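Local coordinates for protein lasso peptide isopeptidase AtxE2 (Asticcacaulis excentricus, PDB 5TXE) that hydrolyses the isopeptide bond of the lasso peptides astexin-2 and astexin-3, recognising their knotted form and converting them to linear peptides, at residues A[603-608]-A[631-636]; A[134-139]-A[179-184]; A[277-282]-A[477-482]. The protein carries 1 engineered substitution. All blocks are in the same frame, centred on the assembly; numbering follows the deposited sequence.

Overall arrangement
Contact 1 (603-608 with 631-636) lies in the alpha/beta-hydrolase domain, at the edge of its eight-stranded mixed sheet and close to the probable charge-relay residues: the side chain of Ser-606 is about 4 Å from that of Glu-610, and that of Ala-607 about 7 Å from that of His-638. Contact 2 (134-139 with 179-184) joins two successive beta-propeller blades, away from the annotated sites. Contact 3 (277-282 with 477-482) ties another blade to the hydrolase domain; its Pro-482 packs on an apolar side chain of the bound astexin-3 variant. None touch: the centre of contact 1 lies about 44 Å from that of contact 2 and about 38 Å from that of contact 3.

Contact 1. Residues A[603-608]-A[631-636]; sequences LIQSAD and IIYPNE
The ring of Tyr-633 meets strand 603-607 at its edge, with Gln-605 OE1 and Ser-606 O near the ring plane. Tyr-633 OH donates to Gln-605 OE1 over 2.7 Å, tilted from the amide's carbonyl plane, and the amide and ring planes stand 41° apart. With CG anti to the carbonyl carbon (chi1 -67°) and a bend at chi2, the Gln-605 chain carries its amide to that hydroxyl; Arg-652 also donates to OE1, and Val-649 O holds NE2. The Tyr-633 ring also packs edge-to-face with His-645. Underneath runs a parallel ladder, its short axes 4.8 Å apart, in which Ile-631 N donates to Ile-604 O, Ser-606 N to Ile-631 O (2.9 Å) and Tyr-633 N to Ser-606 O. This pairs the last two strands of the alpha/beta-hydrolase sheet, with helix 643-662 covering the face that bears Gln-605, Ile-631 and Tyr-633. Ser-606 lies on the strand leading to Glu-610, probably of the charge relay, their side chains about 4 Å apart. Past the strand ends, Asp-608 N bonds to Tyr-633 O and the Asp-608 carboxylate grips the following turn with both oxygens. Asp-608 OD1 accepts from Glu-636 N at 3.1 Å on its syn side, almost straight at 176°, whereas Asn-635 N meets Asp-608 OD2 from above the carboxylate plane at 2.8 Å. Ala-607 CB rests 3.6 Å from Glu-636 CB, while the Glu-636 carboxylate turns to His-645.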
loop_
_atom_site.group_PDB
_atom_site.type_symbol
_atom_site.label_atom_id
_atom_site.label_comp_id
_atom_site.label_asym_id
_atom_site.label_seq_id
_atom_site.Cartn_x
_atom_site.Cartn_y
_atom_site.Cartn_z
ATOM N N LEU A 603 -18.995 -13.068 0.241
ATOM C CA LEU A 603 -18.951 -12.318 1.452
ATOM C C LEU A 603 -18.339 -10.960 1.212
ATOM O O LEU A 603 -17.234 -10.890 0.679
ATOM C CB LEU A 603 -18.155 -13.051 2.488
ATOM C CG LEU A 603 -17.935 -12.308 3.798
ATOM C CD1 LEU A 603 -19.205 -12.162 4.566
ATOM C CD2 LEU A 603 -16.984 -13.118 4.653
ATOM N N ILE A 604 -19.033 -9.884 1.621
ATOM C CA ILE A 604 -18.487 -8.519 1.507
ATOM C C ILE A 604 -18.226 -7.957 2.914
ATOM O O ILE A 604 -19.150 -7.855 3.737
ATOM C CB ILE A 604 -19.469 -7.583 0.761
ATOM C CG1 ILE A 604 -19.884 -8.193 -0.595
ATOM C CG2 ILE A 604 -18.892 -6.223 0.508
ATOM C CD1 ILE A 604 -21.202 -7.650 -1.124
ATOM N N GLN A 605 -16.995 -7.562 3.178
ATOM C CA GLN A 605 -16.628 -7.084 4.499
ATOM C C GLN A 605 -16.260 -5.650 4.314
ATOM O O GLN A 605 -15.087 -5.318 4.044
ATOM C CB GLN A 605 -15.488 -7.908 5.056
ATOM C CG GLN A 605 -15.908 -9.343 5.347
ATOM C CD GLN A 605 -15.169 -9.985 6.496
ATOM O OE1 GLN A 605 -15.479 -9.702 7.682
ATOM N NE2 GLN A 605 -14.254 -10.913 6.191
ATOM N N SER A 606 -17.265 -4.777 4.389
ATOM C CA SER A 606 -17.097 -3.391 3.973
ATOM C C SER A 606 -16.924 -2.409 5.122
ATOM O O SER A 606 -17.535 -2.553 6.165
ATOM C CB SER A 606 -18.343 -2.981 3.158
ATOM O OG SER A 606 -18.231 -1.688 2.618
ATOM N N ALA A 607 -16.128 -1.384 4.893
ATOM C CA ALA A 607 -16.155 -0.179 5.715
ATOM C C ALA A 607 -17.489 0.517 5.558
ATOM O O ALA A 607 -18.074 0.455 4.469
ATOM C CB ALA A 607 -15.055 0.758 5.282
ATOM N N ASP A 608 -18.001 1.121 6.635
ATOM C CA ASP A 608 -19.169 1.941 6.526
ATOM C C ASP A 608 -18.987 3.009 5.474
ATOM O O ASP A 608 -19.922 3.387 4.775
ATOM C CB ASP A 608 -19.638 2.548 7.863
ATOM C CG ASP A 608 -18.566 3.358 8.597
ATOM O OD1 ASP A 608 -17.371 3.492 8.165
ATOM O OD2 ASP A 608 -18.949 3.876 9.676
ATOM N N ILE A 631 -21.134 -7.397 5.576
ATOM C CA ILE A 631 -20.769 -7.064 6.913
ATOM C C ILE A 631 -20.359 -5.635 6.873
ATOM O O ILE A 631 -19.670 -5.231 5.970
ATOM C CB ILE A 631 -19.563 -7.854 7.412
ATOM C CG1 ILE A 631 -19.767 -9.360 7.243
ATOM C CG2 ILE A 631 -19.265 -7.568 8.882
ATOM C CD1 ILE A 631 -20.899 -10.015 8.075
ATOM N N ILE A 632 -20.753 -4.849 7.876
ATOM C CA ILE A 632 -20.379 -3.448 7.912
ATOM C C ILE A 632 -19.534 -3.149 9.127
ATOM O O ILE A 632 -19.914 -3.523 10.231
ATOM C CB ILE A 632 -21.676 -2.611 7.946
ATOM C CG1 ILE A 632 -22.402 -2.833 6.637
ATOM C CG2 ILE A 632 -21.380 -1.100 8.131
ATOM C CD1 ILE A 632 -23.840 -2.533 6.786
ATOM N N TYR A 633 -18.437 -2.398 8.957
ATOM C CA TYR A 633 -17.595 -1.979 10.085
ATOM C C TYR A 633 -17.646 -0.479 10.297
ATOM O O TYR A 633 -17.401 0.298 9.349
ATOM C CB TYR A 633 -16.129 -2.416 9.789
ATOM C CG TYR A 633 -15.897 -3.917 9.773
ATOM C CD1 TYR A 633 -16.134 -4.692 8.646
ATOM C CD2 TYR A 633 -15.453 -4.553 10.869
ATOM C CE1 TYR A 633 -15.947 -6.053 8.648
ATOM C CE2 TYR A 633 -15.272 -5.922 10.888
ATOM C CZ TYR A 633 -15.515 -6.670 9.776
ATOM O OH TYR A 633 -15.245 -8.051 9.851
ATOM N N PRO A 634 -17.869 -0.029 11.538
ATOM C CA PRO A 634 -17.999 1.400 11.782
ATOM C C PRO A 634 -16.699 2.173 11.815
ATOM O O PRO A 634 -15.650 1.652 12.252
ATOM C CB PRO A 634 -18.656 1.471 13.155
ATOM C CG PRO A 634 -18.155 0.212 13.836
ATOM C CD PRO A 634 -18.092 -0.819 12.743
ATOM N N ASN A 635 -16.777 3.433 11.380
ATOM C CA ASN A 635 -15.647 4.335 11.370
ATOM C C ASN A 635 -14.378 3.686 10.706
ATOM O O ASN A 635 -13.284 3.703 11.279
ATOM C CB ASN A 635 -15.336 4.794 12.799
ATOM C CG ASN A 635 -14.319 5.926 12.812
ATOM O OD1 ASN A 635 -14.166 6.612 11.825
ATOM N ND2 ASN A 635 -13.566 6.060 13.873
ATOM N N GLU A 636 -14.553 3.160 9.492
ATOM C CA GLU A 636 -13.494 2.519 8.796
ATOM C C GLU A 636 -13.318 3.156 7.429
ATOM O O GLU A 636 -14.088 3.985 7.029
ATOM C CB GLU A 636 -13.778 1.056 8.608
ATOM C CG GLU A 636 -13.404 0.204 9.792
ATOM C CD GLU A 636 -11.900 0.157 10.013
ATOM O OE1 GLU A 636 -11.161 0.753 9.215
ATOM O OE2 GLU A 636 -11.470 -0.461 11.033
#

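Contact 2. Residues A[134-139]-A[179-184]; sequences WSPSGT and LDDNTL
Asp-181 lays its OD1 across the start of the 135-138 turn, 3.2 Å from Pro-136 CD, with the proline ring and the acid chain running past each other in opposite directions. Asp-181 OD1 also takes the backbone N-H of Ser-137 N at 2.8 Å, with an N-H...O angle of 158°, using its syn lone pair. CG stands anti to the carbonyl carbon of Asp-181 (chi1 -71°), which brings the carboxylate over this type I turn. Ser-137 OG lies 3.0 Å from Asp-181 OD1, but it also pairs with Thr-139 OG1 at 2.8 Å and with Ser-135 OG, so the bond to the acid is not settled. A lysine at Asp-181 would probably leave Ser-137 N without its acceptor and the two turns without their polar link. The partner turn, 180-183, is likewise type I and is braced from within by Asp-180, whose OD1 accepts from Asn-182 N, an Asx turn, and from Thr-183 OG1. The turns belong to successive beta-propeller blades: 135-138 connects strand 133-134 to strand 140-147, and the 180-183 turn connects strand 173-178 to strand 183-188; Trp-178, at the end of strand 173-178, touches both Ser-135 and Pro-136.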
loop_
_atom_site.group_PDB
_atom_site.type_symbol
_atom_site.label_atom_id
_atom_site.label_comp_id
_atom_site.label_asym_id
_atom_site.label_seq_id
_atom_site.Cartn_x
_atom_site.Cartn_y
_atom_site.Cartn_z
ATOM N N TRP A 134 16.340 14.699 12.625
ATOM C CA TRP A 134 17.390 14.895 13.624
ATOM C C TRP A 134 17.804 16.370 13.709
ATOM O O TRP A 134 17.954 17.038 12.697
ATOM C CB TRP A 134 18.601 14.095 13.284
ATOM C CG TRP A 134 18.415 12.679 13.425
ATOM C CD1 TRP A 134 17.901 11.845 12.488
ATOM C CD2 TRP A 134 18.854 11.842 14.516
ATOM N NE1 TRP A 134 17.979 10.545 12.929
ATOM C CE2 TRP A 134 18.546 10.534 14.185
ATOM C CE3 TRP A 134 19.439 12.091 15.760
ATOM C CZ2 TRP A 134 18.810 9.474 15.035
ATOM C CZ3 TRP A 134 19.706 11.024 16.611
ATOM C CH2 TRP A 134 19.397 9.742 16.240
ATOM N N SER A 135 17.998 16.876 14.917
ATOM C CA SER A 135 18.615 18.206 15.094
ATOM C C SER A 135 20.086 18.099 14.601
ATOM O O SER A 135 20.615 17.013 14.560
ATOM C CB SER A 135 18.600 18.634 16.551
ATOM O OG SER A 135 19.248 17.659 17.372
ATOM N N PRO A 136 20.702 19.212 14.162
ATOM C CA PRO A 136 22.099 19.212 13.636
ATOM C C PRO A 136 23.082 18.658 14.641
ATOM O O PRO A 136 23.992 17.965 14.269
ATOM C CB PRO A 136 22.389 20.687 13.375
ATOM C CG PRO A 136 21.026 21.312 13.145
ATOM C CD PRO A 136 20.035 20.517 13.982
ATOM N N SER A 137 22.850 18.913 15.925
ATOM C CA SER A 137 23.704 18.323 16.973
ATOM C C SER A 137 23.548 16.812 17.150
ATOM O O SER A 137 24.320 16.166 17.865
ATOM C CB SER A 137 23.381 18.976 18.322
ATOM O OG SER A 137 22.035 18.690 18.730
ATOM N N GLY A 138 22.494 16.234 16.585
ATOM C CA GLY A 138 22.260 14.806 16.780
ATOM C C GLY A 138 21.633 14.438 18.116
ATOM O O GLY A 138 21.592 13.264 18.462
ATOM N N THR A 139 21.120 15.412 18.852
ATOM C CA THR A 139 20.623 15.111 20.207
ATOM C C THR A 139 19.082 15.037 20.336
ATOM O O THR A 139 18.592 14.538 21.327
ATOM C CB THR A 139 21.093 16.163 21.250
ATOM O OG1 THR A 139 20.660 17.452 20.834
ATOM C CG2 THR A 139 22.626 16.155 21.431
ATOM N N LEU A 179 15.898 24.240 11.487
ATOM C CA LEU A 179 16.750 25.263 10.884
ATOM C C LEU A 179 18.123 25.358 11.616
ATOM O O LEU A 179 19.132 25.593 10.975
ATOM C CB LEU A 179 16.072 26.614 10.841
ATOM C CG LEU A 179 14.814 26.738 9.974
ATOM C CD1 LEU A 179 14.268 28.168 9.978
ATOM C CD2 LEU A 179 15.118 26.295 8.560
ATOM N N ASP A 180 18.132 25.137 12.926
ATOM C CA ASP A 180 19.337 24.951 13.718
ATOM C C ASP A 180 18.914 24.203 14.971
ATOM O O ASP A 180 17.757 23.846 15.085
ATOM C CB ASP A 180 20.025 26.298 14.029
ATOM C CG ASP A 180 19.156 27.259 14.841
ATOM O OD1 ASP A 180 18.456 26.831 15.774
ATOM O OD2 ASP A 180 19.151 28.462 14.523
ATOM N N ASP A 181 19.803 23.998 15.935
ATOM C CA ASP A 181 19.445 23.228 17.118
ATOM C C ASP A 181 18.261 23.720 17.979
ATOM O O ASP A 181 17.730 22.938 18.764
ATOM C CB ASP A 181 20.656 23.015 18.013
ATOM C CG ASP A 181 21.650 22.044 17.413
ATOM O OD1 ASP A 181 21.224 20.977 16.884
ATOM O OD2 ASP A 181 22.863 22.335 17.494
ATOM N N ASN A 182 17.860 24.972 17.824
ATOM C CA ASN A 182 16.821 25.586 18.633
ATOM C C ASN A 182 15.705 26.188 17.807
ATOM O O ASN A 182 14.886 26.936 18.338
ATOM C CB ASN A 182 17.444 26.734 19.467
ATOM C CG ASN A 182 18.573 26.244 20.343
ATOM O OD1 ASN A 182 18.337 25.477 21.295
ATOM N ND2 ASN A 182 19.816 26.603 19.988
ATOM N N THR A 183 15.653 25.884 16.514
ATOM C CA THR A 183 14.692 26.563 15.667
ATOM C C THR A 183 14.062 25.580 14.696
ATOM O O THR A 183 14.775 24.770 14.098
ATOM C CB THR A 183 15.409 27.655 14.892
ATOM O OG1 THR A 183 16.171 28.469 15.803
ATOM C CG2 THR A 183 14.443 28.478 14.141
ATOM N N LEU A 184 12.730 25.635 14.560
ATOM C CA LEU A 184 11.988 24.684 13.723
ATOM C C LEU A 184 11.166 25.473 12.760
ATOM O O LEU A 184 10.538 26.467 13.123
ATOM C CB LEU A 184 11.037 23.786 14.554
ATOM C CG LEU A 184 11.641 22.771 15.506
ATOM C CD1 LEU A 184 10.544 22.222 16.401
ATOM C CD2 LEU A 184 12.285 21.637 14.741
#

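Contact 3. Residues A[277-282]-A[477-482]; sequences NINAPT and QRFTSP
Ile-278 and Asn-277 have the most surface buried here, and each meets 477-482 differently. The backbone of Ile-278 donates from N to Phe-479 O at 3.0 Å, the N-H...O angle 161°. Phe-479 O is approached as well by Asn-277 CA, 3.5 Å away, in a CA-H...O contact. The side chain of Ile-278 holds CG1 between its backbone N and carbonyl carbon (chi1 69°) and then extends, bringing CD1 to the Ser-481/Pro-482 peptide, 3.7 Å from Pro-482 N and 4.2 Å from Pro-482 CD. Asn-277 lies against Arg-478: its CB is 3.5 Å from Arg-478 NH1, its amide passes by Arg-478 CG, and the amide and guanidinium planes are 65° apart. The charge of Arg-478 has its own mate in Asp-274, a salt bridge. Asn-277 OD1 turns inward and accepts from Asn-279 N, an Asx turn within the type I turn 277-280. That turn presents Asn-279, whose ND2 donates to Gln-477 O at 2.9 Å, almost in its own amide plane, and also bonds to Gln-485. Asn-279 ND2 also sits at the edge of the Phe-479 ring, 4.0 Å from Phe-479 CD2. The contact bridges the propeller and hydrolase domains, and its Pro-482 packs on the bound peptide. Loop 277-282 leads from strand 266-271 into strand 283-288 of one propeller blade. Across from it, 477-482 runs from strand 463-467 of the hydrolase sheet into helix 482-490, which Ser-481 N-caps through Ile-483 N and where Phe-479 packs on Gln-485 and Ala-488.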
loop_
_atom_site.group_PDB
_atom_site.type_symbol
_atom_site.label_atom_id
_atom_site.label_comp_id
_atom_site.label_asym_id
_atom_site.label_seq_id
_atom_site.Cartn_x
_atom_site.Cartn_y
_atom_site.Cartn_z
ATOM N N ASN A 277 6.957 9.331 -23.888
ATOM C CA ASN A 277 6.502 7.944 -23.734
ATOM C C ASN A 277 6.804 7.399 -22.349
ATOM O O ASN A 277 7.918 7.020 -22.048
ATOM C CB ASN A 277 7.125 7.023 -24.780
ATOM C CG ASN A 277 6.641 5.595 -24.658
ATOM O OD1 ASN A 277 5.811 5.254 -23.800
ATOM N ND2 ASN A 277 7.129 4.753 -25.527
ATOM N N ILE A 278 5.785 7.324 -21.504
ATOM C CA ILE A 278 5.966 6.880 -20.118
ATOM C C ILE A 278 6.371 5.395 -19.988
ATOM O O ILE A 278 6.762 4.957 -18.937
ATOM C CB ILE A 278 4.690 7.124 -19.259
ATOM C CG1 ILE A 278 3.551 6.176 -19.704
ATOM C CG2 ILE A 278 4.269 8.596 -19.314
ATOM C CD1 ILE A 278 2.270 6.290 -18.903
ATOM N N ASN A 279 6.246 4.602 -21.032
ATOM C CA ASN A 279 6.586 3.194 -20.906
ATOM C C ASN A 279 7.919 2.856 -21.491
ATOM O O ASN A 279 8.369 1.728 -21.391
ATOM C CB ASN A 279 5.497 2.340 -21.535
ATOM C CG ASN A 279 4.154 2.528 -20.822
ATOM O OD1 ASN A 279 4.123 2.860 -19.621
ATOM N ND2 ASN A 279 3.051 2.372 -21.564
ATOM N N ALA A 280 8.567 3.846 -22.084
ATOM C CA ALA A 280 9.943 3.687 -22.499
ATOM C C ALA A 280 10.793 3.574 -21.246
ATOM O O ALA A 280 10.622 4.305 -20.264
ATOM C CB ALA A 280 10.414 4.861 -23.350
ATOM N N PRO A 281 11.719 2.643 -21.279
ATOM C CA PRO A 281 12.641 2.465 -20.165
ATOM C C PRO A 281 13.542 3.689 -19.952
ATOM O O PRO A 281 13.870 4.400 -20.899
ATOM C CB PRO A 281 13.451 1.232 -20.577
ATOM C CG PRO A 281 13.396 1.233 -22.060
ATOM C CD PRO A 281 12.088 1.854 -22.467
ATOM N N THR A 282 13.891 3.957 -18.701
ATOM C CA THR A 282 14.804 5.028 -18.393
ATOM C C THR A 282 16.160 4.423 -18.375
ATOM O O THR A 282 16.302 3.198 -18.176
ATOM C CB THR A 282 14.535 5.648 -17.005
ATOM O OG1 THR A 282 14.913 4.725 -15.969
ATOM C CG2 THR A 282 13.093 6.012 -16.876
ATOM N N GLN A 477 3.096 -0.352 -24.748
ATOM C CA GLN A 477 2.836 0.469 -25.929
ATOM C C GLN A 477 3.108 1.932 -25.587
ATOM O O GLN A 477 3.281 2.286 -24.412
ATOM C CB GLN A 477 1.376 0.272 -26.390
ATOM C CG GLN A 477 1.050 -1.157 -26.849
ATOM C CD GLN A 477 -0.443 -1.569 -26.767
ATOM O OE1 GLN A 477 -1.308 -0.836 -26.271
ATOM N NE2 GLN A 477 -0.734 -2.769 -27.260
ATOM N N ARG A 478 3.119 2.789 -26.607
ATOM C CA ARG A 478 3.393 4.222 -26.430
ATOM C C ARG A 478 2.197 4.943 -25.826
ATOM O O ARG A 478 1.098 4.841 -26.362
ATOM C CB ARG A 478 3.720 4.891 -27.782
ATOM C CG ARG A 478 4.433 6.253 -27.647
ATOM C CD ARG A 478 4.260 7.193 -28.852
ATOM N NE ARG A 478 4.017 8.577 -28.420
ATOM C CZ ARG A 478 4.913 9.372 -27.832
ATOM N NH1 ARG A 478 6.149 8.954 -27.588
ATOM N NH2 ARG A 478 4.562 10.604 -27.485
ATOM N N PHE A 479 2.417 5.661 -24.727
ATOM C CA PHE A 479 1.389 6.513 -24.118
ATOM C C PHE A 479 2.029 7.732 -23.500
ATOM O O PHE A 479 3.104 7.617 -22.922
ATOM C CB PHE A 479 0.589 5.744 -23.036
ATOM C CG PHE A 479 -0.404 4.780 -23.613
ATOM C CD1 PHE A 479 -1.593 5.264 -24.175
ATOM C CD2 PHE A 479 -0.132 3.427 -23.682
ATOM C CE1 PHE A 479 -2.492 4.402 -24.763
ATOM C CE2 PHE A 479 -1.045 2.548 -24.251
ATOM C CZ PHE A 479 -2.215 3.041 -24.813
ATOM N N THR A 480 1.376 8.889 -23.616
ATOM C CA THR A 480 1.935 10.142 -23.098
ATOM C C THR A 480 1.396 10.466 -21.715
ATOM O O THR A 480 1.872 11.413 -21.079
ATOM C CB THR A 480 1.653 11.336 -24.043
ATOM O OG1 THR A 480 0.260 11.661 -24.032
ATOM C CG2 THR A 480 2.079 11.003 -25.481
ATOM N N SER A 481 0.415 9.679 -21.252
ATOM C CA SER A 481 -0.219 9.921 -19.956
ATOM C C SER A 481 -0.675 8.625 -19.304
ATOM O O SER A 481 -1.175 7.744 -19.986
ATOM C CB SER A 481 -1.436 10.807 -20.170
ATOM O OG SER A 481 -2.225 10.884 -19.006
ATOM N N PRO A 482 -0.516 8.493 -17.969
ATOM C CA PRO A 482 -1.034 7.266 -17.316
ATOM C C PRO A 482 -2.579 7.198 -17.370
ATOM O O PRO A 482 -3.153 6.100 -17.334
ATOM C CB PRO A 482 -0.513 7.372 -15.867
ATOM C CG PRO A 482 -0.245 8.833 -15.653
ATOM C CD PRO A 482 0.127 9.404 -17.002
#